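Local coordinates for uncharacterized protein (Candida albicans, PDB 5K04) that probably serves as the non-catalytic subunit of the NatB N-terminal acetyltransferase complex, partnering the NAT3 subunit, at residues N656-E661 and E713-M718; N100-Y105 and T111-W116; L621-T626 and S686-L691; N278-K283 and V298-Q303. One frame throughout, in Å; residues are numbered along the deposited sequence.

Contact 1. Residues N656-E661 and E713-M718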
# COMPACT_ATOMS: atom_id res chain seq x y z
N ASN A 656 15.99 23.62 -19.60
CA ASN A 656 15.28 24.34 -18.55
C ASN A 656 16.04 24.11 -17.24
O ASN A 656 15.83 23.09 -16.57
CB ASN A 656 13.83 23.89 -18.43
CG ASN A 656 13.17 24.37 -17.14
OD1 ASN A 656 13.51 25.44 -16.62
ND2 ASN A 656 12.24 23.59 -16.62
N LEU A 657 16.89 25.07 -16.87
CA LEU A 657 17.75 24.91 -15.70
C LEU A 657 16.95 24.74 -14.41
O LEU A 657 17.47 24.17 -13.44
CB LEU A 657 18.69 26.10 -15.58
CG LEU A 657 19.86 26.06 -16.57
CD1 LEU A 657 20.66 27.36 -16.59
CD2 LEU A 657 20.74 24.92 -16.16
N LEU A 658 15.71 25.23 -14.36
CA LEU A 658 14.90 25.10 -13.16
C LEU A 658 14.29 23.70 -13.00
O LEU A 658 13.81 23.37 -11.90
CB LEU A 658 13.80 26.16 -13.16
CG LEU A 658 14.28 27.60 -12.98
CD1 LEU A 658 13.11 28.53 -13.16
CD2 LEU A 658 14.91 27.85 -11.62
N SER A 659 14.32 22.87 -14.05
CA SER A 659 13.84 21.50 -13.95
C SER A 659 14.61 20.71 -12.91
O SER A 659 15.85 20.76 -12.85
CB SER A 659 13.95 20.77 -15.29
OG SER A 659 13.55 19.41 -15.14
N GLY A 660 13.86 19.95 -12.11
CA GLY A 660 14.44 19.08 -11.10
C GLY A 660 15.38 18.01 -11.64
O GLY A 660 16.14 17.43 -10.85
N GLU A 661 15.34 17.73 -12.94
CA GLU A 661 16.26 16.75 -13.52
C GLU A 661 17.70 17.13 -13.32
O GLU A 661 18.57 16.25 -13.39
CB GLU A 661 16.07 16.60 -15.03
CG GLU A 661 14.72 16.20 -15.49
CD GLU A 661 14.53 16.57 -16.93
OE1 GLU A 661 13.78 17.53 -17.20
OE2 GLU A 661 15.18 15.94 -17.78
N GLU A 713 18.69 34.03 -11.77
CA GLU A 713 18.41 35.09 -12.74
C GLU A 713 17.09 34.84 -13.46
O GLU A 713 16.33 35.78 -13.71
CB GLU A 713 19.56 35.18 -13.76
CG GLU A 713 20.87 35.66 -13.18
CD GLU A 713 22.02 35.69 -14.19
OE1 GLU A 713 21.87 35.11 -15.28
OE2 GLU A 713 23.06 36.30 -13.87
N ILE A 714 16.81 33.59 -13.81
CA ILE A 714 15.55 33.25 -14.48
C ILE A 714 14.38 33.55 -13.57
O ILE A 714 13.35 34.09 -13.99
CB ILE A 714 15.57 31.77 -14.92
CG1 ILE A 714 16.70 31.50 -15.92
CG2 ILE A 714 14.22 31.35 -15.49
CD1 ILE A 714 17.07 30.01 -16.02
N ILE A 715 14.53 33.22 -12.28
CA ILE A 715 13.48 33.44 -11.29
C ILE A 715 13.21 34.93 -11.11
O ILE A 715 12.05 35.36 -11.08
CB ILE A 715 13.89 32.75 -9.97
CG1 ILE A 715 13.72 31.24 -10.12
CG2 ILE A 715 13.12 33.32 -8.80
CD1 ILE A 715 14.26 30.43 -8.94
N ASP A 716 14.28 35.74 -11.02
CA ASP A 716 14.12 37.17 -10.83
C ASP A 716 13.54 37.85 -12.07
O ASP A 716 12.90 38.90 -11.96
CB ASP A 716 15.46 37.82 -10.46
CG ASP A 716 15.95 37.44 -9.07
OD1 ASP A 716 15.15 36.94 -8.23
OD2 ASP A 716 17.15 37.65 -8.81
N SER A 717 13.75 37.27 -13.25
CA SER A 717 13.21 37.83 -14.48
C SER A 717 11.76 37.43 -14.73
O SER A 717 11.15 37.96 -15.67
CB SER A 717 14.05 37.40 -15.68
OG SER A 717 13.81 36.02 -15.97
N MET A 718 11.20 36.52 -13.94
CA MET A 718 9.84 36.07 -14.17
C MET A 718 8.84 37.08 -13.61
O MET A 718 8.97 37.53 -12.47
CB MET A 718 9.61 34.69 -13.55
CG MET A 718 10.38 33.60 -14.28
SD MET A 718 10.16 31.91 -13.71
CE MET A 718 9.73 32.32 -12.08

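Contact 2. Residues N100-Y105 and T111-W116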
# COMPACT_ATOMS: atom_id res chain seq x y z
N ASN A 100 10.51 -36.66 4.61
CA ASN A 100 11.23 -37.82 5.12
C ASN A 100 11.17 -37.88 6.64
O ASN A 100 11.01 -38.96 7.22
CB ASN A 100 12.68 -37.80 4.63
CG ASN A 100 12.81 -38.14 3.14
OD1 ASN A 100 11.94 -38.79 2.56
ND2 ASN A 100 13.90 -37.69 2.53
N ALA A 101 11.26 -36.72 7.29
CA ALA A 101 11.21 -36.69 8.75
C ALA A 101 9.83 -37.07 9.27
O ALA A 101 9.70 -37.81 10.25
CB ALA A 101 11.61 -35.30 9.26
N ILE A 102 8.78 -36.55 8.63
CA ILE A 102 7.41 -36.90 9.01
C ILE A 102 7.16 -38.38 8.78
O ILE A 102 6.54 -39.06 9.62
CB ILE A 102 6.43 -36.04 8.21
CG1 ILE A 102 6.59 -34.57 8.58
CG2 ILE A 102 5.00 -36.52 8.42
CD1 ILE A 102 6.00 -33.63 7.55
N LYS A 103 7.60 -38.90 7.63
CA LYS A 103 7.48 -40.33 7.35
C LYS A 103 8.20 -41.17 8.41
O LYS A 103 7.64 -42.15 8.91
CB LYS A 103 8.02 -40.61 5.94
CG LYS A 103 7.83 -42.05 5.44
CD LYS A 103 8.33 -42.23 3.99
CE LYS A 103 8.16 -43.67 3.50
NZ LYS A 103 8.65 -43.89 2.11
N LYS A 104 9.42 -40.77 8.78
CA LYS A 104 10.25 -41.54 9.71
C LYS A 104 9.82 -41.38 11.16
O LYS A 104 10.00 -42.30 11.96
CB LYS A 104 11.71 -41.13 9.55
CG LYS A 104 12.73 -42.25 9.67
CD LYS A 104 12.99 -42.65 11.10
CE LYS A 104 14.33 -43.38 11.24
NZ LYS A 104 14.64 -43.72 12.65
N TYR A 105 9.27 -40.22 11.53
CA TYR A 105 8.92 -39.90 12.92
C TYR A 105 7.53 -39.27 12.98
O TYR A 105 7.38 -38.11 13.37
CB TYR A 105 9.95 -38.95 13.54
CG TYR A 105 11.38 -39.34 13.28
CD1 TYR A 105 12.05 -40.19 14.15
CD2 TYR A 105 12.06 -38.84 12.19
CE1 TYR A 105 13.38 -40.54 13.92
CE2 TYR A 105 13.37 -39.19 11.94
CZ TYR A 105 14.03 -40.03 12.82
OH TYR A 105 15.35 -40.37 12.57
N THR A 111 4.49 -30.77 15.01
CA THR A 111 5.61 -29.86 15.27
C THR A 111 6.46 -29.62 14.02
O THR A 111 6.85 -28.48 13.74
CB THR A 111 6.47 -30.43 16.40
OG1 THR A 111 5.64 -30.69 17.54
CG2 THR A 111 7.54 -29.44 16.81
N LEU A 112 6.76 -30.69 13.27
CA LEU A 112 7.52 -30.52 12.03
C LEU A 112 6.74 -29.69 11.02
O LEU A 112 7.27 -28.76 10.41
CB LEU A 112 7.89 -31.87 11.44
CG LEU A 112 8.93 -32.74 12.13
CD1 LEU A 112 8.97 -34.10 11.47
CD2 LEU A 112 10.31 -32.08 12.10
N CYS A 113 5.45 -30.02 10.84
CA CYS A 113 4.63 -29.34 9.85
C CYS A 113 4.49 -27.85 10.17
O CYS A 113 4.55 -27.01 9.26
CB CYS A 113 3.26 -30.02 9.76
SG CYS A 113 3.26 -31.58 8.86
N LEU A 114 4.37 -27.49 11.46
CA LEU A 114 4.21 -26.08 11.83
C LEU A 114 5.49 -25.29 11.60
O LEU A 114 5.42 -24.12 11.20
CB LEU A 114 3.75 -25.95 13.29
CG LEU A 114 2.34 -26.51 13.56
CD1 LEU A 114 1.92 -26.33 15.02
CD2 LEU A 114 1.29 -25.92 12.62
N SER A 115 6.65 -25.89 11.87
CA SER A 115 7.93 -25.26 11.52
C SER A 115 8.05 -25.08 10.01
O SER A 115 8.37 -23.99 9.51
CB SER A 115 9.08 -26.11 12.08
OG SER A 115 10.33 -25.77 11.51
N TRP A 116 7.80 -26.16 9.26
CA TRP A 116 7.71 -26.13 7.80
C TRP A 116 6.83 -25.00 7.31
O TRP A 116 7.19 -24.25 6.40
CB TRP A 116 7.16 -27.48 7.32
CG TRP A 116 7.37 -27.77 5.89
CD1 TRP A 116 8.00 -26.98 4.97
CD2 TRP A 116 6.95 -28.95 5.19
NE1 TRP A 116 8.00 -27.60 3.75
CE2 TRP A 116 7.36 -28.80 3.85
CE3 TRP A 116 6.25 -30.10 5.56
CZ2 TRP A 116 7.10 -29.77 2.88
CZ3 TRP A 116 6.00 -31.07 4.61
CH2 TRP A 116 6.42 -30.90 3.28

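Contact 3. Residues L621-T626 and S686-L691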
# COMPACT_ATOMS: atom_id res chain seq x y z
N LEU A 621 31.85 -1.84 -13.85
CA LEU A 621 31.74 -3.05 -13.04
C LEU A 621 32.38 -4.24 -13.74
O LEU A 621 33.01 -5.07 -13.08
CB LEU A 621 30.26 -3.32 -12.75
CG LEU A 621 29.57 -2.15 -12.03
CD1 LEU A 621 28.06 -2.30 -12.07
CD2 LEU A 621 30.05 -2.04 -10.59
N LYS A 622 32.24 -4.32 -15.07
CA LYS A 622 32.85 -5.41 -15.83
C LYS A 622 34.37 -5.40 -15.70
O LYS A 622 35.00 -6.45 -15.55
CB LYS A 622 32.42 -5.31 -17.31
CG LYS A 622 31.44 -6.40 -17.75
CD LYS A 622 31.41 -6.55 -19.27
CE LYS A 622 31.99 -7.87 -19.75
NZ LYS A 622 30.99 -8.97 -19.80
N ILE A 623 34.96 -4.20 -15.72
CA ILE A 623 36.40 -4.03 -15.66
C ILE A 623 36.94 -4.31 -14.26
O ILE A 623 38.06 -4.81 -14.11
CB ILE A 623 36.72 -2.60 -16.12
CG1 ILE A 623 36.80 -2.52 -17.63
CG2 ILE A 623 37.94 -2.06 -15.48
CD1 ILE A 623 36.64 -1.10 -18.09
N THR A 624 36.16 -4.02 -13.22
CA THR A 624 36.60 -4.21 -11.85
C THR A 624 36.16 -5.52 -11.21
O THR A 624 36.84 -6.01 -10.31
CB THR A 624 36.10 -3.05 -10.98
OG1 THR A 624 34.67 -2.96 -11.10
CG2 THR A 624 36.74 -1.74 -11.43
N LYS A 625 35.05 -6.11 -11.66
CA LYS A 625 34.44 -7.23 -10.95
C LYS A 625 34.38 -8.51 -11.78
O LYS A 625 33.77 -9.49 -11.34
CB LYS A 625 33.03 -6.84 -10.47
CG LYS A 625 32.95 -5.54 -9.68
CD LYS A 625 33.66 -5.68 -8.34
CE LYS A 625 33.10 -6.85 -7.56
NZ LYS A 625 33.70 -6.94 -6.21
N THR A 626 34.98 -8.52 -12.97
CA THR A 626 35.05 -9.73 -13.77
C THR A 626 36.46 -9.90 -14.30
O THR A 626 37.26 -8.97 -14.32
CB THR A 626 34.06 -9.73 -14.95
OG1 THR A 626 34.45 -8.76 -15.93
CG2 THR A 626 32.66 -9.43 -14.45
N SER A 686 46.04 0.77 -13.03
CA SER A 686 46.42 2.02 -13.68
C SER A 686 45.21 2.70 -14.33
O SER A 686 45.07 3.93 -14.26
CB SER A 686 47.54 1.77 -14.71
OG SER A 686 47.04 1.34 -15.97
N TYR A 687 44.31 1.92 -14.94
CA TYR A 687 43.18 2.55 -15.61
C TYR A 687 42.13 3.06 -14.62
O TYR A 687 41.46 4.07 -14.91
CB TYR A 687 42.57 1.59 -16.65
CG TYR A 687 42.32 0.18 -16.15
CD1 TYR A 687 41.25 -0.09 -15.32
CD2 TYR A 687 43.15 -0.87 -16.54
CE1 TYR A 687 41.01 -1.37 -14.86
CE2 TYR A 687 42.92 -2.15 -16.08
CZ TYR A 687 41.84 -2.40 -15.24
OH TYR A 687 41.58 -3.67 -14.76
N MET A 688 41.99 2.44 -13.45
CA MET A 688 41.10 3.01 -12.43
C MET A 688 41.68 4.29 -11.84
O MET A 688 40.94 5.26 -11.60
CB MET A 688 40.83 1.99 -11.32
CG MET A 688 39.98 0.81 -11.76
SD MET A 688 38.46 1.29 -12.55
CE MET A 688 37.74 2.06 -11.15
N ASN A 689 43.00 4.32 -11.59
CA ASN A 689 43.62 5.55 -11.11
C ASN A 689 43.48 6.67 -12.13
O ASN A 689 43.40 7.84 -11.75
CB ASN A 689 45.09 5.31 -10.80
CG ASN A 689 45.28 4.49 -9.55
OD1 ASN A 689 44.47 4.55 -8.62
ND2 ASN A 689 46.35 3.69 -9.52
N GLN A 690 43.41 6.34 -13.42
CA GLN A 690 43.19 7.37 -14.42
C GLN A 690 41.75 7.86 -14.40
O GLN A 690 41.49 9.05 -14.61
CB GLN A 690 43.58 6.84 -15.80
CG GLN A 690 43.37 7.81 -16.95
CD GLN A 690 44.07 9.14 -16.75
OE1 GLN A 690 45.03 9.25 -15.99
NE2 GLN A 690 43.59 10.16 -17.46
N LEU A 691 40.79 6.97 -14.13
CA LEU A 691 39.41 7.42 -13.96
C LEU A 691 39.27 8.29 -12.72
O LEU A 691 38.57 9.31 -12.74
CB LEU A 691 38.45 6.24 -13.90
CG LEU A 691 38.44 5.26 -15.07
CD1 LEU A 691 37.34 4.20 -14.90
CD2 LEU A 691 38.29 6.02 -16.38

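Contact 4. Residues N278-K283 and V298-Q303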
# COMPACT_ATOMS: atom_id res chain seq x y z
N ASN A 278 -30.17 7.16 -0.13
CA ASN A 278 -30.18 5.95 -0.95
C ASN A 278 -31.49 5.79 -1.71
O ASN A 278 -31.50 5.33 -2.86
CB ASN A 278 -29.91 4.73 -0.08
CG ASN A 278 -28.42 4.51 0.18
OD1 ASN A 278 -27.56 5.10 -0.47
ND2 ASN A 278 -28.13 3.63 1.13
N ILE A 279 -32.61 6.16 -1.08
CA ILE A 279 -33.90 6.04 -1.75
C ILE A 279 -34.04 7.11 -2.82
O ILE A 279 -34.66 6.89 -3.87
CB ILE A 279 -35.04 6.10 -0.72
CG1 ILE A 279 -35.06 4.84 0.13
CG2 ILE A 279 -36.40 6.35 -1.39
CD1 ILE A 279 -36.09 4.91 1.25
N SER A 280 -33.45 8.29 -2.60
CA SER A 280 -33.52 9.35 -3.59
C SER A 280 -32.77 8.97 -4.85
O SER A 280 -33.25 9.19 -5.96
CB SER A 280 -32.98 10.64 -2.99
OG SER A 280 -33.84 11.10 -1.97
N LEU A 281 -31.59 8.35 -4.69
CA LEU A 281 -30.86 7.84 -5.84
C LEU A 281 -31.57 6.64 -6.44
O LEU A 281 -31.56 6.46 -7.67
CB LEU A 281 -29.43 7.46 -5.44
CG LEU A 281 -28.47 8.62 -5.15
CD1 LEU A 281 -27.11 8.12 -4.73
CD2 LEU A 281 -28.35 9.54 -6.35
N LEU A 282 -32.19 5.81 -5.60
CA LEU A 282 -32.85 4.61 -6.10
C LEU A 282 -33.97 4.97 -7.06
O LEU A 282 -34.20 4.26 -8.05
CB LEU A 282 -33.40 3.79 -4.95
CG LEU A 282 -33.92 2.41 -5.34
CD1 LEU A 282 -32.76 1.53 -5.79
CD2 LEU A 282 -34.67 1.78 -4.18
N LYS A 283 -34.68 6.08 -6.79
CA LYS A 283 -35.77 6.52 -7.65
C LYS A 283 -35.27 6.79 -9.07
O LYS A 283 -35.99 6.54 -10.04
CB LYS A 283 -36.43 7.76 -7.06
CG LYS A 283 -37.36 7.43 -5.91
CD LYS A 283 -38.08 8.66 -5.39
CE LYS A 283 -39.06 8.30 -4.27
NZ LYS A 283 -40.28 7.56 -4.74
N VAL A 298 -34.01 13.16 -10.83
CA VAL A 298 -32.74 13.86 -10.72
C VAL A 298 -32.93 15.20 -10.02
O VAL A 298 -32.16 15.57 -9.13
CB VAL A 298 -32.09 14.05 -12.11
CG1 VAL A 298 -31.05 15.17 -12.07
CG2 VAL A 298 -31.44 12.77 -12.55
N GLU A 299 -33.96 15.95 -10.42
CA GLU A 299 -34.24 17.23 -9.79
C GLU A 299 -34.56 17.07 -8.31
O GLU A 299 -34.14 17.89 -7.48
CB GLU A 299 -35.39 17.93 -10.53
CG GLU A 299 -35.02 18.47 -11.91
CD GLU A 299 -36.23 18.82 -12.78
OE1 GLU A 299 -37.38 18.72 -12.28
OE2 GLU A 299 -36.03 19.20 -13.96
N ASN A 300 -35.28 16.00 -7.94
CA ASN A 300 -35.65 15.79 -6.54
C ASN A 300 -34.42 15.43 -5.70
O ASN A 300 -34.31 15.87 -4.55
CB ASN A 300 -36.74 14.72 -6.44
CG ASN A 300 -36.96 14.21 -4.99
OD1 ASN A 300 -37.67 14.84 -4.20
ND2 ASN A 300 -36.36 13.04 -4.66
N TYR A 301 -33.50 14.64 -6.25
CA TYR A 301 -32.27 14.37 -5.52
C TYR A 301 -31.47 15.65 -5.31
O TYR A 301 -30.96 15.90 -4.21
CB TYR A 301 -31.41 13.32 -6.24
CG TYR A 301 -30.09 13.13 -5.53
CD1 TYR A 301 -29.97 12.23 -4.47
CD2 TYR A 301 -28.97 13.88 -5.89
CE1 TYR A 301 -28.76 12.09 -3.79
CE2 TYR A 301 -27.77 13.73 -5.22
CZ TYR A 301 -27.66 12.84 -4.18
OH TYR A 301 -26.45 12.71 -3.53
N TYR A 302 -31.36 16.46 -6.36
CA TYR A 302 -30.57 17.69 -6.30
C TYR A 302 -31.15 18.67 -5.28
O TYR A 302 -30.40 19.34 -4.56
CB TYR A 302 -30.50 18.34 -7.69
CG TYR A 302 -29.86 19.72 -7.69
CD1 TYR A 302 -28.49 19.86 -7.84
CD2 TYR A 302 -30.61 20.87 -7.52
CE1 TYR A 302 -27.88 21.11 -7.84
CE2 TYR A 302 -30.01 22.14 -7.51
CZ TYR A 302 -28.65 22.24 -7.67
OH TYR A 302 -28.04 23.47 -7.67
N GLN A 303 -32.48 18.77 -5.20
CA GLN A 303 -33.09 19.71 -4.27
C GLN A 303 -32.84 19.31 -2.83
O GLN A 303 -32.72 20.17 -1.96
CB GLN A 303 -34.60 19.81 -4.53
CG GLN A 303 -34.99 20.45 -5.87
CD GLN A 303 -34.45 21.87 -6.04
OE1 GLN A 303 -34.32 22.62 -5.07
NE2 GLN A 303 -34.14 22.24 -7.28
O HOH W 1 -34.96 11.47 -6.22

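Contact 1. Residues N656-E661 and E713-M718
L658 and I714 bring their CA atoms to 8.3 Å where a type I beta turn, N656 to S659, faces helix 707-717. L658 makes the largest share of the contact and meets both isoleucines. Its CG stands anti to the carbonyl carbon (chi1 -69°), which sends both methyls across to the helix. CD1 meets the branch methyl CG2 of I714 at 3.8 Å, the two side chains running alongside each other in opposite senses, and also lies near I715 CG1. CD2 lies against the end of I715, 3.8 Å from its CD1, these two side chains crossing at a slant. L657 adds a looser touch, its CB lying 4.3 Å from I714 CD1. The contact is therefore wholly apolar, a loop seated on a helix rather than a helix pair, in an all-helical chain of a TPR-related family. Polar groups shape the loop from within. N656 OD1 accepts from L658 N at 3.2 Å, an Asx turn in which the N-H comes from above the carbonyl plane, and S659 N closes the turn on N656 O. Further on, S659 OG accepts from E661 N, a capping bond at the start of helix 661-682, and gives its own hydrogen to E661 OE1 at 2.8 Å, on the anti side and tilted out of the carboxylate plane. On the helix, S717 OG turns back to I714 O at 2.8 Å. I739 of helix 729-747 touches both L658 and I715, while P388 of helix 388-404 packs against L658 from yet another element.

Contact 2. Residues N100-Y105 and T111-W116
I102 and L112 slide past each other in opposite directions between helices 91-104 and 109-120, which run nearly antiparallel, their local axes 10.4 Å apart at 168°. The tight part is a row of apolar groups. L112 CD1 lies against A101 CB at 3.6 Å and against I102 CG1 at 3.8 Å, so one methyl packs on two successive residues of the facing helix. I102 answers in the other direction. With CG1 beside its backbone N (chi1 -65°) and the chain then extended, its CD1 projects across the gap to C113 SG at 3.7 Å and to W116 CZ3 at 3.9 Å, the isoleucine approaching the indole at a slant and with its chain roughly perpendicular to that of the tryptophan. All five of these residues are buried. I78 of helix 75-87 covers A101 and L112, I132 of helix 126-138 touches C113 and W116, and the W116 ring also stacks on Y98. The outer side is looser: K103, K104 and T111 are exposed in the complex. There K104 folds over the tyrosine that follows its helix, CD sitting 3.3 Å above the plane of the Y105 ring near the rim, with a weak bond from K104 NZ to Y105 OH. Two short antiparallel helices joined by a brief turn, with helices 75-87 and 126-138 packed against the pair, are consistent with the TPR-like helical hairpins that stack into an alpha solenoid.

Contact 3. Residues L621-T626 and S686-L691
The backbone bond from K625 N to L621 O, 2.7 Å long, lies within the 621-626 segment of helix 608-625, which presents I623 and T624 to Y687 and M688. T624 divides its two branches. OG1 bonds back to L620 O, whereas the methyl CG2 points across and meets M688 SD at 3.7 Å and CE at 3.9 Å. M688 is bent at both chi2 (-53°) and chi3 (-65°), a curl that lays its sulfur and terminal methyl against that one methyl, the two side chains lying nearly at right angles. Beside them I623 CG2 presses obliquely on the Y687 ring, which lies toward helix 608-625. Its 3.2 Å to CE1 is shorter than carbon atoms normally allow, so the pair is surely close but the exact value is doubtful. The local axes are 11.6 Å apart at 135°, an oblique, roughly antiparallel crossing of helix 608-625 and helix 686-695. Helix 630-643 packs beside them, with L636 and Y637 on I623 and Y637 also on Q690, while helices 571-584 and 591-601 lie against L621.

Contact 4. Residues N278-K283 and V298-Q303
L281 lays a methyl over the ring of Y301 between helices 277-289 and 295-305, an antiparallel helical hairpin (159°, local axes 8.9 Å apart) consistent with the TPR-like build of NatB non-catalytic subunits. CD2 stands 3.8 Å from the ring centroid and 19° off the normal, a CH-pi contact offset toward the CD1-CE1 side of the ring. S280 takes the ring from its rim: CB lies 3.7 Å from Y301 CD1, near the ring plane. The small serine fits where the backbones come closest, with CA atoms of S280 and Y301 5.5 Å apart. Next to it a water joins the helices, donating to S280 O at 2.9 Å and accepting from N300 ND2 at 2.6 Å. Farther out, Y301 OH is hydrogen-bonded to D314 OD2 and the ring stacks on F305, which probably help to hold the ring in place against L281; S280 OG turns back to T276 O, and F248 of helix 248-260 touches L281. The Y301 side chain is about 13 Å from the bound coenzyme A. The same first helix reaches the partner subunit, where N278, whose CB points away from helix 295-305, hydrogen-bonds through ND2 to the backbone O of T2 of the NAT3 chain.

In the fold
Along the chain contact 2 comes first and contact 4 next, each closed locally between neighbouring helices. Contacts 3 and 1 follow and interleave: 621-626 and 656-661 precede 686-691 and 713-718, so the C-terminal helices are cross-connected, with helix 661-682 running between the loop of contact 1 and the second helix of contact 3. Even these two have centres about 38 Å apart, and no two contacts touch. Contacts 1 and 2 lie on opposite sides of the chain's centre, about 67 Å between centres, as do contacts 3 and 4, whose centres are about 73 Å apart. The four thus sample distant parts of an extended helical scaffold, of which contact 4 includes a residue hydrogen-bonded to NAT3.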